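Local atomic coordinates of pectinesterase A (Erwinia chrysanthemi, PDB entry 2NTP), a protein that catalyses the hydrolysis of methyl esters in plant cell-wall pectin, releasing methanol and de-esterified galacturonan, probably as the first step in maceration and soft rot of plant tissue. Residues A[60-65]-A[144-149]; A[216-221]-A[326-331]; A[247-252]-A[256-261]. All coordinates share one frame; numbering follows the deposited sequence.

In the fold
Contacts 1 and 2 both reach the same long parallel sheet of the beta-helix, with centres 25 Å apart and nearest atoms about 9 Å apart; contact 1 ties together coil corners, whereas contact 2 sets the C-terminal segment 326-331 against the sheet. Both lie away from the annotated sites. Contact 3, a hairpin, carries T248 and P247 of the glycan pocket, and the side chain of P247 is about 10 Å from that of the nucleophile D175. Its centre lies 35 Å from that of contact 1, on the opposite side of the chain's centre, and 24 Å from that of contact 2, whose two segments bracket the hairpin in sequence.

Contact 1 (A[60-65]-A[144-149]); sequences ESRNGA and FKDVSL
R62 lays the aliphatic part of its side chain across the corner that the chain turns at D146, and the fit is close there: R62 CD lies 3.3 Å from D146 O and also 3.3 Å from D146 OD1. R62 CG sits 3.5 Å from D146 O, while S148 CB backs the same methylenes, 4.0 Å from R62 CD. The torsions explain the path. With CG anti to the backbone N (chi1 -166°) the chain starts out extended over the corner, and a bend at chi3 (89°) then brings NH1 within reach of D146 OD1.

The partly exposed polar end is looser. R62 NH1 and D146 OD1 form a salt bridge at 3.4 Å, but the guanidinium and carboxylate planes stand 43° apart, so this is not a flat two-pronged pairing, and no direct hydrogen bond joins the segments. A water takes the role instead, accepting from R62 N at 2.9 Å and donating to D146 OD2 at 2.7 Å; D146 OD2 is also bonded to S102 OG. Within 60-65, S61 OG accepts from G64 N at 2.9 Å, an ST motif within the turn, and S61 OG is also bonded to N41 OD1.

In this parallel beta-helix both segments are corners between strands of successive sheets, 55-59 to 65-69 and 142-145 to 147-150, with the coil of S102 and T104 between them. R62 O is bonded to T104 OG1, and its side chain reaches on to R169 in strand 169-172, so R62 meets residues of three later coils, at T104, at the D146 corner and at R169. The chemistry implies a join made of methylene packing on a backbone carbonyl, one long ion pair and a water bridge; since both residues are partly exposed, solvent would probably weaken the pair's electrostatic share.

Contact 2 (A[216-221]-A[326-331]); sequences QKYGLV and AEYTQS
Y218 OH donates to E327 O at 2.6 Å, the one hydrogen bond between the two segments. The C=O...donor angle is 152° and the hydroxyl lies in the carbonyl plane, so the bond is well directed and gives the hydroxyl of the buried Y218 a partner. The same tyrosine turns one edge of its ring, CD1 and CE1, toward the face of Y328. This is an offset edge-to-face pair: centroids 5.5 Å apart, planes at 80°, with Y218 CE1 3.7 Å from Y328 CD2. CG of Y218 is anti to its own carbonyl carbon (chi1 -58°), which sends the ring out to E327 and Y328. Against one face of the Y218 ring, near its rim, K217 CG rests 3.4 Å above the plane.

V221 meets Y328 at the ring edge, its CG2 4.1 Å from Y328 CD2. It belongs to strand 220-223 of the long parallel sheet of the beta-helix, and Y328 also touches Q264 and V266 of strand 264-268 beside it. The contact therefore lays the approach to the C-terminal helix 330-334 on the face of that sheet that carries V221, and Y218 extends it by touching K332 and V333 of the helix. T329 is the N-cap, its OG1 accepting from K332 N.

Beyond the rings, E327 OE1 forms its salt bridge with K332 NZ; K217 NZ stays 4.7 Å from E327 OE1, not in contact, though its charge may add a mild attraction. In the loop leading to the strand, Q216 NE2 donates to Y218 O at 2.9 Å and is also bonded to D180 O, and T182 OG1 bonds to Y218 O.

Contact 3 (A[247-252]-A[256-261]); sequences PTTTFS and YADPNA. With ADA (alpha-D-galactopyranuronic acid), chain C; ADA (alpha-D-galactopyranuronic acid), chain B.
T248, paired across the hairpin with A257, grips two bound galacturonates. Its N donates to O6B of the chain C sugar at 3.1 Å with an N-H...acceptor angle of 166°, and its OG1 donates to O6A of the same carboxylate at 2.7 Å. OG1 lies anti to the carbonyl carbon and beside the backbone N (chi1 -58°), so both donors face that carboxylate. T248 O accepts from O2 of the chain B sugar at 2.9 Å. T85, A86, Q129 and W245 supply further hydrogen bonds to bound galacturonate.

Behind this shell stands a short antiparallel beta hairpin, strands 248-251 and 256-257. T249 and Y256 form its hydrogen-bonded pair, T249 N to Y256 O at 2.9 Å and Y256 N to T249 O at 3.1 Å. P247 O, next to T248, is held twice: D258 N at 2.9 Å and T249 OG1 at 2.9 Å approach it from opposite faces of its plane. A water donates to both T249 OG1 and D258 OD2, while D258 OD1 accepts from N260 N in an Asx turn.

Farther out, F251 CD2 lies over one face of the Y256 ring, 3.4 Å from Y256 CZ, with the planes tilted 34°. Y256 OH is bonded to D253 OD1. The far corner of the F251 ring, CZ, has D258 OD1 at its edge and P259 CD nearby.

Contact 1 (A[60-65]-A[144-149])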
loop_
_atom_site.group_PDB
_atom_site.type_symbol
_atom_site.label_atom_id
_atom_site.label_comp_id
_atom_site.label_asym_id
_atom_site.label_seq_id
_atom_site.Cartn_x
_atom_site.Cartn_y
_atom_site.Cartn_z
ATOM N N GLU A 60 -9.843 15.754 10.120
ATOM C CA GLU A 60 -9.568 17.143 10.499
ATOM C C GLU A 60 -8.164 17.580 10.072
ATOM O O GLU A 60 -7.962 18.724 9.654
ATOM C CB GLU A 60 -9.768 17.332 12.008
ATOM C CG GLU A 60 -9.470 18.748 12.516
ATOM C CD GLU A 60 -9.868 18.976 13.968
ATOM O OE1 GLU A 60 -10.394 18.043 14.621
ATOM O OE2 GLU A 60 -9.654 20.109 14.456
ATOM N N SER A 61 -7.206 16.664 10.182
ATOM C CA SER A 61 -5.819 16.896 9.780
ATOM C C SER A 61 -5.161 15.536 9.584
ATOM O O SER A 61 -5.501 14.577 10.282
ATOM C CB SER A 61 -5.061 17.689 10.849
ATOM O OG SER A 61 -4.891 16.925 12.038
ATOM N N ARG A 62 -4.231 15.452 8.638
ATOM C CA ARG A 62 -3.452 14.227 8.453
ATOM C C ARG A 62 -2.658 13.890 9.716
ATOM O O ARG A 62 -2.614 12.732 10.137
ATOM C CB ARG A 62 -2.502 14.356 7.261
ATOM C CG ARG A 62 -1.916 13.019 6.815
ATOM C CD ARG A 62 -1.091 13.180 5.568
ATOM N NE ARG A 62 0.306 13.495 5.852
ATOM C CZ ARG A 62 1.205 13.778 4.912
ATOM N NH1 ARG A 62 0.845 13.802 3.633
ATOM N NH2 ARG A 62 2.459 14.042 5.251
ATOM N N ASN A 63 -2.044 14.907 10.321
ATOM C CA ASN A 63 -1.242 14.704 11.531
ATOM C C ASN A 63 -2.043 14.165 12.725
ATOM O O ASN A 63 -1.529 13.363 13.502
ATOM C CB ASN A 63 -0.529 16.006 11.932
ATOM C CG ASN A 63 0.747 16.274 11.123
ATOM O OD1 ASN A 63 1.395 17.311 11.314
ATOM N ND2 ASN A 63 1.117 15.355 10.236
ATOM N N GLY A 64 -3.302 14.590 12.843
ATOM C CA GLY A 64 -4.102 14.365 14.052
ATOM C C GLY A 64 -5.280 13.406 13.990
ATOM O O GLY A 64 -5.764 12.951 15.039
ATOM N N ALA A 65 -5.764 13.113 12.783
ATOM C CA ALA A 65 -6.884 12.194 12.612
ATOM C C ALA A 65 -6.346 10.839 12.163
ATOM O O ALA A 65 -5.928 10.685 11.017
ATOM C CB ALA A 65 -7.889 12.745 11.611
ATOM N N PHE A 144 -7.162 8.713 -2.553
ATOM C CA PHE A 144 -6.577 9.050 -1.259
ATOM C C PHE A 144 -5.738 10.307 -1.398
ATOM O O PHE A 144 -4.710 10.293 -2.071
ATOM C CB PHE A 144 -5.746 7.873 -0.738
ATOM C CG PHE A 144 -6.525 6.596 -0.646
ATOM C CD1 PHE A 144 -6.670 5.775 -1.765
ATOM C CD2 PHE A 144 -7.154 6.239 0.545
ATOM C CE1 PHE A 144 -7.420 4.595 -1.695
ATOM C CE2 PHE A 144 -7.903 5.066 0.625
ATOM C CZ PHE A 144 -8.037 4.246 -0.501
ATOM N N LYS A 145 -6.195 11.398 -0.785
ATOM C CA LYS A 145 -5.502 12.687 -0.882
ATOM C C LYS A 145 -5.060 13.173 0.492
ATOM O O LYS A 145 -5.864 13.205 1.424
ATOM C CB LYS A 145 -6.385 13.749 -1.546
ATOM C CG LYS A 145 -5.651 15.077 -1.762
ATOM C CD LYS A 145 -6.363 16.012 -2.711
ATOM C CE LYS A 145 -5.510 17.240 -3.005
ATOM N NZ LYS A 145 -4.364 16.954 -3.930
ATOM N N ASP A 146 -3.789 13.562 0.602
ATOM C CA ASP A 146 -3.214 13.998 1.877
ATOM C C ASP A 146 -3.456 12.923 2.943
ATOM O O ASP A 146 -3.979 13.182 4.033
ATOM C CB ASP A 146 -3.787 15.363 2.281
ATOM C CG ASP A 146 -3.132 15.939 3.526
ATOM O OD1 ASP A 146 -1.908 15.767 3.719
ATOM O OD2 ASP A 146 -3.864 16.581 4.313
ATOM N N VAL A 147 -3.080 11.696 2.602
ATOM C CA VAL A 147 -3.250 10.553 3.495
ATOM C C VAL A 147 -1.874 9.984 3.832
ATOM O O VAL A 147 -0.972 9.995 2.996
ATOM C CB VAL A 147 -4.153 9.463 2.850
ATOM C CG1 VAL A 147 -4.099 8.152 3.626
ATOM C CG2 VAL A 147 -5.602 9.954 2.756
ATOM N N SER A 148 -1.724 9.521 5.067
ATOM C CA SER A 148 -0.507 8.849 5.506
ATOM C C SER A 148 -0.821 7.401 5.809
ATOM O O SER A 148 -1.753 7.126 6.555
ATOM C CB SER A 148 0.053 9.533 6.754
ATOM O OG SER A 148 1.156 8.810 7.287
ATOM N N LEU A 149 -0.047 6.485 5.222
ATOM C CA LEU A 149 -0.216 5.052 5.450
ATOM C C LEU A 149 1.009 4.507 6.166
ATOM O O LEU A 149 2.137 4.659 5.682
ATOM C CB LEU A 149 -0.413 4.310 4.125
ATOM C CG LEU A 149 -1.525 4.796 3.194
ATOM C CD1 LEU A 149 -1.575 3.917 1.943
ATOM C CD2 LEU A 149 -2.872 4.813 3.906
HETATM O O HOH W 1 -3.942 17.674 6.808
#

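Contact 2 (A[216-221]-A[326-331])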
loop_
_atom_site.group_PDB
_atom_site.type_symbol
_atom_site.label_atom_id
_atom_site.label_comp_id
_atom_site.label_asym_id
_atom_site.label_seq_id
_atom_site.Cartn_x
_atom_site.Cartn_y
_atom_site.Cartn_z
ATOM N N GLN A 216 -2.750 -6.636 -18.305
ATOM C CA GLN A 216 -3.162 -5.364 -17.732
ATOM C C GLN A 216 -2.122 -4.300 -18.060
ATOM O O GLN A 216 -0.931 -4.486 -17.805
ATOM C CB GLN A 216 -3.343 -5.494 -16.219
ATOM C CG GLN A 216 -3.852 -4.236 -15.539
ATOM C CD GLN A 216 -4.207 -4.478 -14.090
ATOM O OE1 GLN A 216 -5.040 -5.330 -13.782
ATOM N NE2 GLN A 216 -3.581 -3.725 -13.189
ATOM N N LYS A 217 -2.586 -3.185 -18.624
ATOM C CA LYS A 217 -1.705 -2.145 -19.151
ATOM C C LYS A 217 -0.869 -1.448 -18.078
ATOM O O LYS A 217 0.333 -1.236 -18.266
ATOM C CB LYS A 217 -2.519 -1.119 -19.953
ATOM C CG LYS A 217 -1.692 -0.148 -20.790
ATOM C CD LYS A 217 -1.201 -0.766 -22.095
ATOM C CE LYS A 217 -0.829 0.303 -23.124
ATOM N NZ LYS A 217 0.175 1.294 -22.624
ATOM N N TYR A 218 -1.502 -1.098 -16.959
ATOM C CA TYR A 218 -0.810 -0.360 -15.902
ATOM C C TYR A 218 -0.891 -1.046 -14.547
ATOM O O TYR A 218 -1.943 -1.554 -14.157
ATOM C CB TYR A 218 -1.367 1.061 -15.788
ATOM C CG TYR A 218 -1.257 1.853 -17.071
ATOM C CD1 TYR A 218 -0.038 2.408 -17.469
ATOM C CD2 TYR A 218 -2.366 2.042 -17.888
ATOM C CE1 TYR A 218 0.072 3.133 -18.658
ATOM C CE2 TYR A 218 -2.270 2.771 -19.082
ATOM C CZ TYR A 218 -1.049 3.309 -19.456
ATOM O OH TYR A 218 -0.946 4.028 -20.628
ATOM N N GLY A 219 0.237 -1.053 -13.840
ATOM C CA GLY A 219 0.304 -1.570 -12.480
ATOM C C GLY A 219 0.557 -0.422 -11.525
ATOM O O GLY A 219 -0.286 0.466 -11.377
ATOM N N LEU A 220 1.732 -0.430 -10.901
ATOM C CA LEU A 220 2.107 0.611 -9.943
ATOM C C LEU A 220 2.886 1.696 -10.664
ATOM O O LEU A 220 3.953 1.430 -11.229
ATOM C CB LEU A 220 2.931 0.018 -8.796
ATOM C CG LEU A 220 2.380 -1.277 -8.177
ATOM C CD1 LEU A 220 3.344 -1.823 -7.142
ATOM C CD2 LEU A 220 0.995 -1.069 -7.570
ATOM N N VAL A 221 2.341 2.910 -10.652
ATOM C CA VAL A 221 2.943 4.041 -11.359
ATOM C C VAL A 221 3.189 5.162 -10.356
ATOM O O VAL A 221 2.247 5.681 -9.743
ATOM C CB VAL A 221 2.062 4.517 -12.544
ATOM C CG1 VAL A 221 2.739 5.665 -13.305
ATOM C CG2 VAL A 221 1.757 3.348 -13.500
ATOM N N ALA A 326 5.284 9.463 -22.048
ATOM C CA ALA A 326 4.004 10.112 -22.337
ATOM C C ALA A 326 2.809 9.169 -22.183
ATOM O O ALA A 326 1.661 9.616 -22.152
ATOM C CB ALA A 326 4.023 10.718 -23.742
ATOM N N GLU A 327 3.086 7.870 -22.085
ATOM C CA GLU A 327 2.037 6.866 -21.900
ATOM C C GLU A 327 1.627 6.718 -20.435
ATOM O O GLU A 327 0.687 5.982 -20.124
ATOM C CB GLU A 327 2.473 5.508 -22.456
ATOM C CG GLU A 327 2.827 5.502 -23.944
ATOM C CD GLU A 327 1.662 5.879 -24.849
ATOM O OE1 GLU A 327 0.500 5.560 -24.520
ATOM O OE2 GLU A 327 1.916 6.492 -25.908
ATOM N N TYR A 328 2.329 7.418 -19.547
ATOM C CA TYR A 328 2.103 7.290 -18.103
ATOM C C TYR A 328 1.556 8.562 -17.455
ATOM O O TYR A 328 1.810 8.839 -16.278
ATOM C CB TYR A 328 3.378 6.807 -17.405
ATOM C CG TYR A 328 3.799 5.417 -17.826
ATOM C CD1 TYR A 328 4.685 5.224 -18.886
ATOM C CD2 TYR A 328 3.307 4.291 -17.168
ATOM C CE1 TYR A 328 5.071 3.943 -19.283
ATOM C CE2 TYR A 328 3.690 3.008 -17.550
ATOM C CZ TYR A 328 4.571 2.841 -18.606
ATOM O OH TYR A 328 4.949 1.573 -18.985
ATOM N N THR A 329 0.800 9.335 -18.231
ATOM C CA THR A 329 0.083 10.495 -17.708
ATOM C C THR A 329 -1.096 10.008 -16.876
ATOM O O THR A 329 -1.548 8.875 -17.050
ATOM C CB THR A 329 -0.462 11.382 -18.842
ATOM O OG1 THR A 329 -1.374 10.620 -19.638
ATOM C CG2 THR A 329 0.676 11.900 -19.731
ATOM N N GLN A 330 -1.599 10.860 -15.985
ATOM C CA GLN A 330 -2.784 10.524 -15.190
ATOM C C GLN A 330 -3.967 10.108 -16.076
ATOM O O GLN A 330 -4.665 9.138 -15.779
ATOM C CB GLN A 330 -3.178 11.685 -14.277
ATOM C CG GLN A 330 -4.347 11.361 -13.353
ATOM C CD GLN A 330 -4.776 12.536 -12.516
ATOM O OE1 GLN A 330 -3.955 13.198 -11.883
ATOM N NE2 GLN A 330 -6.077 12.800 -12.498
ATOM N N SER A 331 -4.171 10.837 -17.172
ATOM C CA SER A 331 -5.254 10.543 -18.108
ATOM C C SER A 331 -5.174 9.118 -18.666
ATOM O O SER A 331 -6.186 8.414 -18.745
ATOM C CB SER A 331 -5.257 11.562 -19.252
ATOM O OG SER A 331 -6.260 11.257 -20.201
#

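Contact 3 (A[247-252]-A[256-261])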
loop_
_atom_site.group_PDB
_atom_site.type_symbol
_atom_site.label_atom_id
_atom_site.label_comp_id
_atom_site.label_asym_id
_atom_site.label_seq_id
_atom_site.Cartn_x
_atom_site.Cartn_y
_atom_site.Cartn_z
ATOM N N PRO A 247 1.766 -14.167 -7.053
ATOM C CA PRO A 247 1.030 -14.677 -5.898
ATOM C C PRO A 247 0.686 -16.150 -6.036
ATOM O O PRO A 247 0.398 -16.617 -7.140
ATOM C CB PRO A 247 -0.255 -13.839 -5.897
ATOM C CG PRO A 247 0.074 -12.625 -6.663
ATOM C CD PRO A 247 1.014 -13.100 -7.736
ATOM N N THR A 248 0.753 -16.869 -4.918
ATOM C CA THR A 248 0.211 -18.223 -4.865
ATOM C C THR A 248 -1.263 -18.116 -5.235
ATOM O O THR A 248 -2.016 -17.329 -4.637
ATOM C CB THR A 248 0.392 -18.844 -3.479
ATOM O OG1 THR A 248 1.785 -18.853 -3.146
ATOM C CG2 THR A 248 -0.147 -20.271 -3.445
ATOM N N THR A 249 -1.654 -18.891 -6.244
ATOM C CA THR A 249 -2.966 -18.784 -6.867
ATOM C C THR A 249 -3.489 -20.188 -7.156
ATOM O O THR A 249 -2.722 -21.060 -7.551
ATOM C CB THR A 249 -2.874 -17.962 -8.176
ATOM O OG1 THR A 249 -2.359 -16.650 -7.882
ATOM C CG2 THR A 249 -4.235 -17.819 -8.852
ATOM N N THR A 250 -4.785 -20.402 -6.930
ATOM C CA THR A 250 -5.415 -21.691 -7.243
ATOM C C THR A 250 -5.786 -21.770 -8.723
ATOM O O THR A 250 -6.579 -20.958 -9.229
ATOM C CB THR A 250 -6.646 -21.975 -6.346
ATOM O OG1 THR A 250 -6.220 -22.122 -4.982
ATOM C CG2 THR A 250 -7.356 -23.265 -6.781
ATOM N N PHE A 251 -5.182 -22.744 -9.401
ATOM C CA PHE A 251 -5.464 -23.062 -10.795
ATOM C C PHE A 251 -6.084 -24.447 -10.860
ATOM O O PHE A 251 -6.141 -25.153 -9.846
ATOM C CB PHE A 251 -4.178 -23.030 -11.622
ATOM C CG PHE A 251 -3.516 -21.689 -11.646
ATOM C CD1 PHE A 251 -4.025 -20.664 -12.435
ATOM C CD2 PHE A 251 -2.385 -21.448 -10.874
ATOM C CE1 PHE A 251 -3.416 -19.412 -12.454
ATOM C CE2 PHE A 251 -1.765 -20.204 -10.890
ATOM C CZ PHE A 251 -2.282 -19.185 -11.680
ATOM N N SER A 252 -6.536 -24.827 -12.053
ATOM C CA SER A 252 -7.090 -26.155 -12.286
ATOM C C SER A 252 -6.083 -27.269 -11.970
ATOM O O SER A 252 -6.485 -28.345 -11.522
ATOM C CB SER A 252 -7.597 -26.272 -13.723
ATOM O OG SER A 252 -6.561 -26.012 -14.651
ATOM N N TYR A 256 -0.130 -22.567 -6.864
ATOM C CA TYR A 256 1.280 -22.198 -7.040
ATOM C C TYR A 256 1.425 -20.758 -7.538
ATOM O O TYR A 256 0.427 -20.092 -7.816
ATOM C CB TYR A 256 1.968 -23.176 -8.007
ATOM C CG TYR A 256 1.253 -23.354 -9.332
ATOM C CD1 TYR A 256 1.548 -22.529 -10.418
ATOM C CD2 TYR A 256 0.290 -24.355 -9.507
ATOM C CE1 TYR A 256 0.903 -22.680 -11.639
ATOM C CE2 TYR A 256 -0.365 -24.515 -10.732
ATOM C CZ TYR A 256 -0.054 -23.673 -11.791
ATOM O OH TYR A 256 -0.692 -23.813 -12.997
ATOM N N ALA A 257 2.669 -20.288 -7.647
ATOM C CA ALA A 257 2.951 -18.918 -8.080
ATOM C C ALA A 257 2.423 -18.641 -9.493
ATOM O O ALA A 257 2.740 -19.362 -10.442
ATOM C CB ALA A 257 4.450 -18.631 -7.997
ATOM N N ASP A 258 1.610 -17.594 -9.617
ATOM C CA ASP A 258 0.948 -17.257 -10.878
ATOM C C ASP A 258 1.979 -16.871 -11.946
ATOM O O ASP A 258 2.638 -15.851 -11.812
ATOM C CB ASP A 258 -0.049 -16.114 -10.641
ATOM C CG ASP A 258 -0.882 -15.773 -11.879
ATOM O OD1 ASP A 258 -0.627 -16.318 -12.973
ATOM O OD2 ASP A 258 -1.810 -14.945 -11.744
ATOM N N PRO A 259 2.117 -17.683 -13.017
ATOM C CA PRO A 259 3.144 -17.361 -14.024
ATOM C C PRO A 259 2.881 -16.047 -14.767
ATOM O O PRO A 259 3.824 -15.402 -15.239
ATOM C CB PRO A 259 3.070 -18.539 -15.010
ATOM C CG PRO A 259 2.277 -19.595 -14.318
ATOM C CD PRO A 259 1.365 -18.905 -13.362
ATOM N N ASN A 260 1.614 -15.656 -14.858
ATOM C CA ASN A 260 1.209 -14.505 -15.657
ATOM C C ASN A 260 1.115 -13.194 -14.883
ATOM O O ASN A 260 0.748 -12.157 -15.447
ATOM C CB ASN A 260 -0.113 -14.787 -16.371
ATOM C CG ASN A 260 -0.004 -15.931 -17.356
ATOM O OD1 ASN A 260 0.887 -15.952 -18.208
ATOM N ND2 ASN A 260 -0.910 -16.892 -17.242
ATOM N N ALA A 261 1.440 -13.250 -13.594
ATOM C CA ALA A 261 1.531 -12.057 -12.768
ATOM C C ALA A 261 2.922 -11.456 -12.954
ATOM O O ALA A 261 3.824 -11.661 -12.138
ATOM C CB ALA A 261 1.269 -12.402 -11.313
HETATM C C1 ADA C . 2.961 -12.466 -0.110
HETATM C C2 ADA C . 1.743 -12.307 0.810
HETATM C C3 ADA C . 1.423 -13.643 1.472
HETATM C C4 ADA C . 1.228 -14.729 0.415
HETATM C C5 ADA C . 2.473 -14.817 -0.470
HETATM C C6 ADA C . 2.282 -15.841 -1.550
HETATM O O2 ADA C . 1.998 -11.328 1.824
HETATM O O3 ADA C . 0.269 -13.525 2.315
HETATM O O4 ADA C . 0.093 -14.437 -0.412
HETATM O O5 ADA C . 2.772 -13.535 -1.053
HETATM O O6B ADA C . 2.385 -15.482 -2.746
HETATM O O6A ADA C . 2.028 -17.020 -1.203
HETATM C C1 ADA B . -1.007 -15.364 -0.494
HETATM C C2 ADA B . -1.811 -15.181 -1.783
HETATM C C3 ADA B . -2.546 -13.838 -1.781
HETATM C C4 ADA B . -3.367 -13.661 -0.499
HETATM C C5 ADA B . -2.467 -13.874 0.718
HETATM C C6 ADA B . -3.233 -13.761 2.009
HETATM O O2 ADA B . -0.909 -15.246 -2.889
HETATM O O3 ADA B . -3.373 -13.716 -2.950
HETATM O O4 ADA B . -4.433 -14.620 -0.442
HETATM O O5 ADA B . -1.851 -15.169 0.645
HETATM O O6B ADA B . -4.043 -12.821 2.157
HETATM O O6A ADA B . -3.022 -14.616 2.892
HETATM O O HOH W 2 -2.378 -14.078 -9.244
#